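Local coordinates for oxalate-binding protein (Thermotoga maritima, PDB 1O4T) that binds oxalate and a manganese ion inside a cupin barrel, forms a homodimer and is probably an oxalate decarboxylase, at residues G77-Y82 with V105-S110; F91-K96 with S110-S115. All blocks are in the same frame, centred on the assembly; numbering follows the deposited sequence.

Overall arrangement
Interactions 1 and 2 lie on the same side of the chain's centre, with their own centres about 9 Å apart, and show how a cupin assembles a metal site from two sheets. Their segments alternate along the chain, in the order 77-82, 91-96, 105-110, 110-115, and the contacts share Ser110. Interaction 1 pairs strands 78-86 and 104-108 of one antiparallel sheet; interaction 2 pairs strands 88-93 and 113-117 of the other. Strand 78-86 is followed in the chain by 88-93, and 104-108 by 113-117, so each connection passes from one sheet to the other. Both contacts supply ligands to the same manganese ion, and both also touch the second subunit.

Interaction 1: G77-Y82 with V105-S110; sequences GEFEIY and VCFTDS. With MN (manganese (II) ion), chain C; OXL (oxalate ion), chain D.
The phenyl rings of Phe79 and Phe107 meet at a slant, their planes 46° apart, with neither stacked on the other; CD2 of Phe79 comes within 3.4 Å of CE1 of Phe107. At the edge of the Phe107 ring, near its plane, lies CG1 of Ile81. The third ring, Tyr82, takes oxalate O3 at its edge and in its plane and stacks with the imidazole of His114, while Tyr82 CB rests 3.8 Å from CB of Cys106.

These residues belong to the double-stranded beta-helix of the cupin fold. Strands 78-82 and 105-108 run antiparallel at 169°, with Glu80, Tyr82, Cys106 and Thr108 on the metal-facing side of the sheet. Ile81 and Phe107 leave from the other side, where the second subunit packs; its Phe59 meets Ile81, its Ala51 meets Phe107, and its His53 ring meets that of Phe79. Val105 and Cys106 also pair with a strand of that subunit, carrying the sheet across the interface.

Reciprocal backbone hydrogen bonds join Glu80 to Thr108 and Tyr82 to Cys106, the straightest being Thr108 N to Glu80 O at 2.7 Å. From this hydrogen-bonded backbone Glu80, its CG anti to the backbone N (chi1 -157°) and its chain extended, reaches out to place OE2 2.1 Å from manganese. Oxalate chelates the ion through O3 and O4, and His73, His75 and His114 complete the coordination. Tyr82 OH donates to oxalate O3 at 2.6 Å, so that oxygen is gripped by both metal and hydroxyl, which would probably draw negative charge toward it. Beyond the paired strands, where Gly77 has a positive phi, Gly77 N donates to the hydroxyl OG of Ser110 at 3.0 Å.

Interaction 2: F91-K96 with S110-S115; sequences FHDNGK and SGESHS. With MN (manganese (II) ion), chain C.
Backbone hydrogen bonds join His92 and Ser115 in both directions: His92 N gives to Ser115 O at 3.0 Å, and Ser115 N returns a longer bond to His92 O at 3.2 Å. The same carbonyl of His92 receives a CA-H...O contact from His114. Beside this pair, the Ser115 hydroxyl OG sits 3.1 Å from CB of His92, whose ND1 is hydrogen-bonded to Asp97.

Among the polar side chains, two carboxylates come together. OE1 of Glu112 lies 3.0 Å from OD1 of Asp93 and nearly as close to OD2, with the two planes 65° apart. Thr108 OG1 bonds to Asp93 OD1 and Asp109 N to Glu112 OE1, which would ease the repulsion.

In the cupin barrel, strands 88-93 and 113-117 are neighbours in the smaller sheet. Asp93 to Lys96 forms a type I' turn that sends the chain back into strand 96-101, Asn94 and Gly95 both having positive phi.

The aromatic rings touch at their borders, neither lying over the other. The rings of Phe91 and His114 stand 78° apart, with His114 ND1 at the edge of the phenyl group, 3.8 Å from Phe91 CE1. With CG of His114 set between its backbone N and carbonyl carbon (chi1 69°), the imidazole leads away from segment 91-96 and its NE2 binds manganese at 2.2 Å.

Interaction 1: G77-Y82 with V105-S110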
loop_
_atom_site.group_PDB
_atom_site.type_symbol
_atom_site.label_atom_id
_atom_site.label_comp_id
_atom_site.label_asym_id
_atom_site.label_seq_id
_atom_site.Cartn_x
_atom_site.Cartn_y
_atom_site.Cartn_z
ATOM N N GLY A 77 0.597 1.444 20.589
ATOM C CA GLY A 77 -0.779 1.795 20.384
ATOM C C GLY A 77 -1.148 1.925 18.915
ATOM O O GLY A 77 -2.185 2.505 18.590
ATOM N N GLU A 78 -0.314 1.379 18.042
ATOM C CA GLU A 78 -0.536 1.391 16.598
ATOM C C GLU A 78 0.323 0.303 15.974
ATOM O O GLU A 78 1.148 -0.297 16.654
ATOM C CB GLU A 78 -0.157 2.752 15.995
ATOM C CG GLU A 78 1.310 3.089 16.145
ATOM C CD GLU A 78 1.642 4.564 16.020
ATOM O OE1 GLU A 78 0.704 5.391 15.996
ATOM O OE2 GLU A 78 2.866 4.867 15.961
ATOM N N PHE A 79 0.133 0.057 14.679
ATOM C CA PHE A 79 1.005 -0.843 13.962
ATOM C C PHE A 79 1.316 -0.269 12.595
ATOM O O PHE A 79 0.568 0.566 12.093
ATOM C CB PHE A 79 0.442 -2.274 13.915
ATOM C CG PHE A 79 -0.848 -2.415 13.152
ATOM C CD1 PHE A 79 -2.056 -2.325 13.801
ATOM C CD2 PHE A 79 -0.844 -2.661 11.783
ATOM C CE1 PHE A 79 -3.233 -2.466 13.121
ATOM C CE2 PHE A 79 -2.054 -2.774 11.081
ATOM C CZ PHE A 79 -3.253 -2.688 11.780
ATOM N N GLU A 80 2.444 -0.677 12.030
ATOM C CA GLU A 80 2.883 -0.193 10.719
ATOM C C GLU A 80 3.164 -1.300 9.722
ATOM O O GLU A 80 3.717 -2.333 10.063
ATOM C CB GLU A 80 4.129 0.679 10.867
ATOM C CG GLU A 80 4.297 1.638 9.709
ATOM C CD GLU A 80 5.325 2.708 9.950
ATOM O OE1 GLU A 80 5.561 3.522 9.041
ATOM O OE2 GLU A 80 5.900 2.731 11.030
ATOM N N ILE A 81 2.776 -1.049 8.480
ATOM C CA ILE A 81 3.026 -1.925 7.366
ATOM C C ILE A 81 3.875 -1.154 6.355
ATOM O O ILE A 81 3.549 -0.040 5.986
ATOM C CB ILE A 81 1.688 -2.331 6.688
ATOM C CG1 ILE A 81 0.705 -2.917 7.706
ATOM C CG2 ILE A 81 1.944 -3.297 5.503
ATOM C CD1 ILE A 81 -0.730 -2.848 7.198
ATOM N N TYR A 82 4.971 -1.739 5.901
ATOM C CA TYR A 82 5.619 -1.282 4.698
ATOM C C TYR A 82 5.292 -2.234 3.535
ATOM O O TYR A 82 5.320 -3.465 3.691
ATOM C CB TYR A 82 7.125 -1.303 4.865
ATOM C CG TYR A 82 7.785 -0.431 5.920
ATOM C CD1 TYR A 82 9.085 -0.712 6.338
ATOM C CD2 TYR A 82 7.150 0.686 6.471
ATOM C CE1 TYR A 82 9.728 0.092 7.238
ATOM C CE2 TYR A 82 7.791 1.490 7.365
ATOM C CZ TYR A 82 9.082 1.192 7.767
ATOM O OH TYR A 82 9.708 2.014 8.710
ATOM N N VAL A 105 6.158 -7.326 2.017
ATOM C CA VAL A 105 5.384 -6.625 3.050
ATOM C C VAL A 105 6.177 -6.731 4.342
ATOM O O VAL A 105 6.570 -7.827 4.718
ATOM C CB VAL A 105 4.025 -7.279 3.247
ATOM C CG1 VAL A 105 3.260 -6.672 4.431
ATOM C CG2 VAL A 105 3.217 -7.187 1.978
ATOM N N CYS A 106 6.401 -5.593 5.013
ATOM C CA CYS A 106 7.031 -5.578 6.348
ATOM C C CYS A 106 6.016 -5.122 7.351
ATOM O O CYS A 106 5.488 -4.016 7.210
ATOM C CB CYS A 106 8.224 -4.634 6.365
ATOM S SG CYS A 106 9.380 -4.900 5.019
ATOM N N PHE A 107 5.737 -5.962 8.337
ATOM C CA PHE A 107 4.737 -5.725 9.366
ATOM C C PHE A 107 5.383 -5.494 10.728
ATOM O O PHE A 107 6.141 -6.350 11.235
ATOM C CB PHE A 107 3.792 -6.924 9.464
ATOM C CG PHE A 107 2.656 -6.707 10.406
ATOM C CD1 PHE A 107 1.618 -5.865 10.056
ATOM C CD2 PHE A 107 2.634 -7.312 11.651
ATOM C CE1 PHE A 107 0.557 -5.636 10.936
ATOM C CE2 PHE A 107 1.596 -7.086 12.533
ATOM C CZ PHE A 107 0.575 -6.237 12.189
ATOM N N THR A 108 5.109 -4.337 11.324
ATOM C CA THR A 108 5.596 -4.034 12.680
ATOM C C THR A 108 4.431 -3.830 13.625
ATOM O O THR A 108 3.588 -2.975 13.405
ATOM C CB THR A 108 6.473 -2.793 12.676
ATOM O OG1 THR A 108 7.634 -3.042 11.902
ATOM C CG2 THR A 108 7.033 -2.516 14.044
ATOM N N ASP A 109 4.393 -4.625 14.679
ATOM C CA ASP A 109 3.236 -4.670 15.548
ATOM C C ASP A 109 3.409 -3.689 16.690
ATOM O O ASP A 109 4.509 -3.156 16.914
ATOM C CB ASP A 109 3.054 -6.093 16.099
ATOM C CG ASP A 109 1.598 -6.465 16.307
ATOM O OD1 ASP A 109 0.721 -5.570 16.404
ATOM O OD2 ASP A 109 1.248 -7.651 16.378
ATOM N N SER A 110 2.331 -3.476 17.442
ATOM C CA SER A 110 2.359 -2.560 18.588
ATOM C C SER A 110 3.405 -3.074 19.565
ATOM O O SER A 110 3.457 -4.253 19.844
ATOM C CB SER A 110 0.951 -2.503 19.220
ATOM O OG SER A 110 0.839 -1.574 20.317
HETATM MN MN MN C . 7.722 3.319 11.891
HETATM C C1 OXL D . 8.085 5.038 9.724
HETATM C C2 OXL D . 7.394 5.908 10.679
HETATM O O1 OXL D . 8.224 5.537 8.478
HETATM O O2 OXL D . 7.184 7.178 10.287
HETATM O O3 OXL D . 8.488 3.897 10.034
HETATM O O4 OXL D . 6.980 5.498 11.768
#

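Interaction 2: F91-K96 with S110-S115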
loop_
_atom_site.group_PDB
_atom_site.type_symbol
_atom_site.label_atom_id
_atom_site.label_comp_id
_atom_site.label_asym_id
_atom_site.label_seq_id
_atom_site.Cartn_x
_atom_site.Cartn_y
_atom_site.Cartn_z
ATOM N N PHE A 91 15.351 -4.654 6.394
ATOM C CA PHE A 91 14.348 -4.329 7.378
ATOM C C PHE A 91 14.737 -4.935 8.721
ATOM O O PHE A 91 15.078 -6.126 8.809
ATOM C CB PHE A 91 13.033 -4.936 6.911
ATOM C CG PHE A 91 11.897 -4.712 7.845
ATOM C CD1 PHE A 91 11.427 -3.431 8.095
ATOM C CD2 PHE A 91 11.257 -5.770 8.443
ATOM C CE1 PHE A 91 10.353 -3.200 8.937
ATOM C CE2 PHE A 91 10.149 -5.532 9.311
ATOM C CZ PHE A 91 9.725 -4.241 9.548
ATOM N N HIS A 92 14.757 -4.115 9.753
ATOM C CA HIS A 92 15.029 -4.580 11.092
ATOM C C HIS A 92 13.723 -4.594 11.866
ATOM O O HIS A 92 13.058 -3.568 11.954
ATOM C CB HIS A 92 16.021 -3.650 11.811
ATOM C CG HIS A 92 16.408 -4.114 13.188
ATOM N ND1 HIS A 92 17.547 -4.854 13.433
ATOM C CD2 HIS A 92 15.809 -3.947 14.395
ATOM C CE1 HIS A 92 17.631 -5.128 14.723
ATOM N NE2 HIS A 92 16.596 -4.579 15.332
ATOM N N ASP A 93 13.379 -5.732 12.443
ATOM C CA ASP A 93 12.241 -5.801 13.366
ATOM C C ASP A 93 12.393 -7.007 14.316
ATOM O O ASP A 93 13.001 -8.033 13.967
ATOM C CB ASP A 93 10.952 -5.780 12.543
ATOM C CG ASP A 93 9.672 -5.996 13.365
ATOM O OD1 ASP A 93 8.882 -5.044 13.551
ATOM O OD2 ASP A 93 9.342 -7.117 13.805
ATOM N N ASN A 94 11.912 -6.831 15.550
ATOM C CA ASN A 94 12.074 -7.818 16.625
ATOM C C ASN A 94 13.522 -8.318 16.763
ATOM O O ASN A 94 13.774 -9.512 16.957
ATOM C CB ASN A 94 11.099 -8.986 16.412
ATOM C CG ASN A 94 10.979 -9.867 17.615
ATOM O OD1 ASN A 94 10.744 -9.405 18.717
ATOM N ND2 ASN A 94 11.174 -11.144 17.416
ATOM N N GLY A 95 14.474 -7.392 16.663
ATOM C CA GLY A 95 15.873 -7.714 16.904
ATOM C C GLY A 95 16.552 -8.456 15.772
ATOM O O GLY A 95 17.649 -8.977 15.965
ATOM N N LYS A 96 15.921 -8.483 14.586
ATOM C CA LYS A 96 16.450 -9.247 13.440
ATOM C C LYS A 96 16.560 -8.382 12.183
ATOM O O LYS A 96 15.687 -7.592 11.914
ATOM C CB LYS A 96 15.547 -10.459 13.135
ATOM N N SER A 110 2.331 -3.476 17.442
ATOM C CA SER A 110 2.359 -2.560 18.588
ATOM C C SER A 110 3.405 -3.074 19.565
ATOM O O SER A 110 3.457 -4.253 19.844
ATOM C CB SER A 110 0.951 -2.503 19.220
ATOM O OG SER A 110 0.839 -1.574 20.317
ATOM N N GLY A 111 4.241 -2.184 20.085
ATOM C CA GLY A 111 5.238 -2.555 21.064
ATOM C C GLY A 111 6.580 -2.904 20.478
ATOM O O GLY A 111 7.552 -2.955 21.215
ATOM N N GLU A 112 6.636 -3.163 19.163
ATOM C CA GLU A 112 7.901 -3.438 18.486
ATOM C C GLU A 112 8.575 -2.173 17.955
ATOM O O GLU A 112 7.932 -1.180 17.682
ATOM C CB GLU A 112 7.696 -4.383 17.311
ATOM C CG GLU A 112 6.955 -5.655 17.643
ATOM C CD GLU A 112 6.966 -6.663 16.506
ATOM O OE1 GLU A 112 6.793 -6.300 15.302
ATOM O OE2 GLU A 112 7.142 -7.846 16.837
ATOM N N SER A 113 9.878 -2.252 17.763
ATOM C CA SER A 113 10.660 -1.184 17.170
ATOM C C SER A 113 11.196 -1.682 15.850
ATOM O O SER A 113 11.476 -2.885 15.713
ATOM C CB SER A 113 11.823 -0.802 18.069
ATOM O OG SER A 113 11.382 -0.391 19.343
ATOM N N HIS A 114 11.333 -0.769 14.876
ATOM C CA HIS A 114 11.872 -1.114 13.571
ATOM C C HIS A 114 12.728 -0.006 12.945
ATOM O O HIS A 114 12.761 1.135 13.449
ATOM C CB HIS A 114 10.755 -1.559 12.569
ATOM C CG HIS A 114 9.824 -0.466 12.129
ATOM N ND1 HIS A 114 8.778 -0.706 11.258
ATOM C CD2 HIS A 114 9.716 0.834 12.491
ATOM C CE1 HIS A 114 8.081 0.407 11.080
ATOM N NE2 HIS A 114 8.626 1.360 11.817
ATOM N N SER A 115 13.404 -0.386 11.848
ATOM C CA SER A 115 14.227 0.516 11.047
ATOM C C SER A 115 14.291 -0.080 9.669
ATOM O O SER A 115 13.927 -1.251 9.490
ATOM C CB SER A 115 15.641 0.648 11.605
ATOM O OG SER A 115 16.323 -0.574 11.598
HETATM MN MN MN C . 7.722 3.319 11.891
#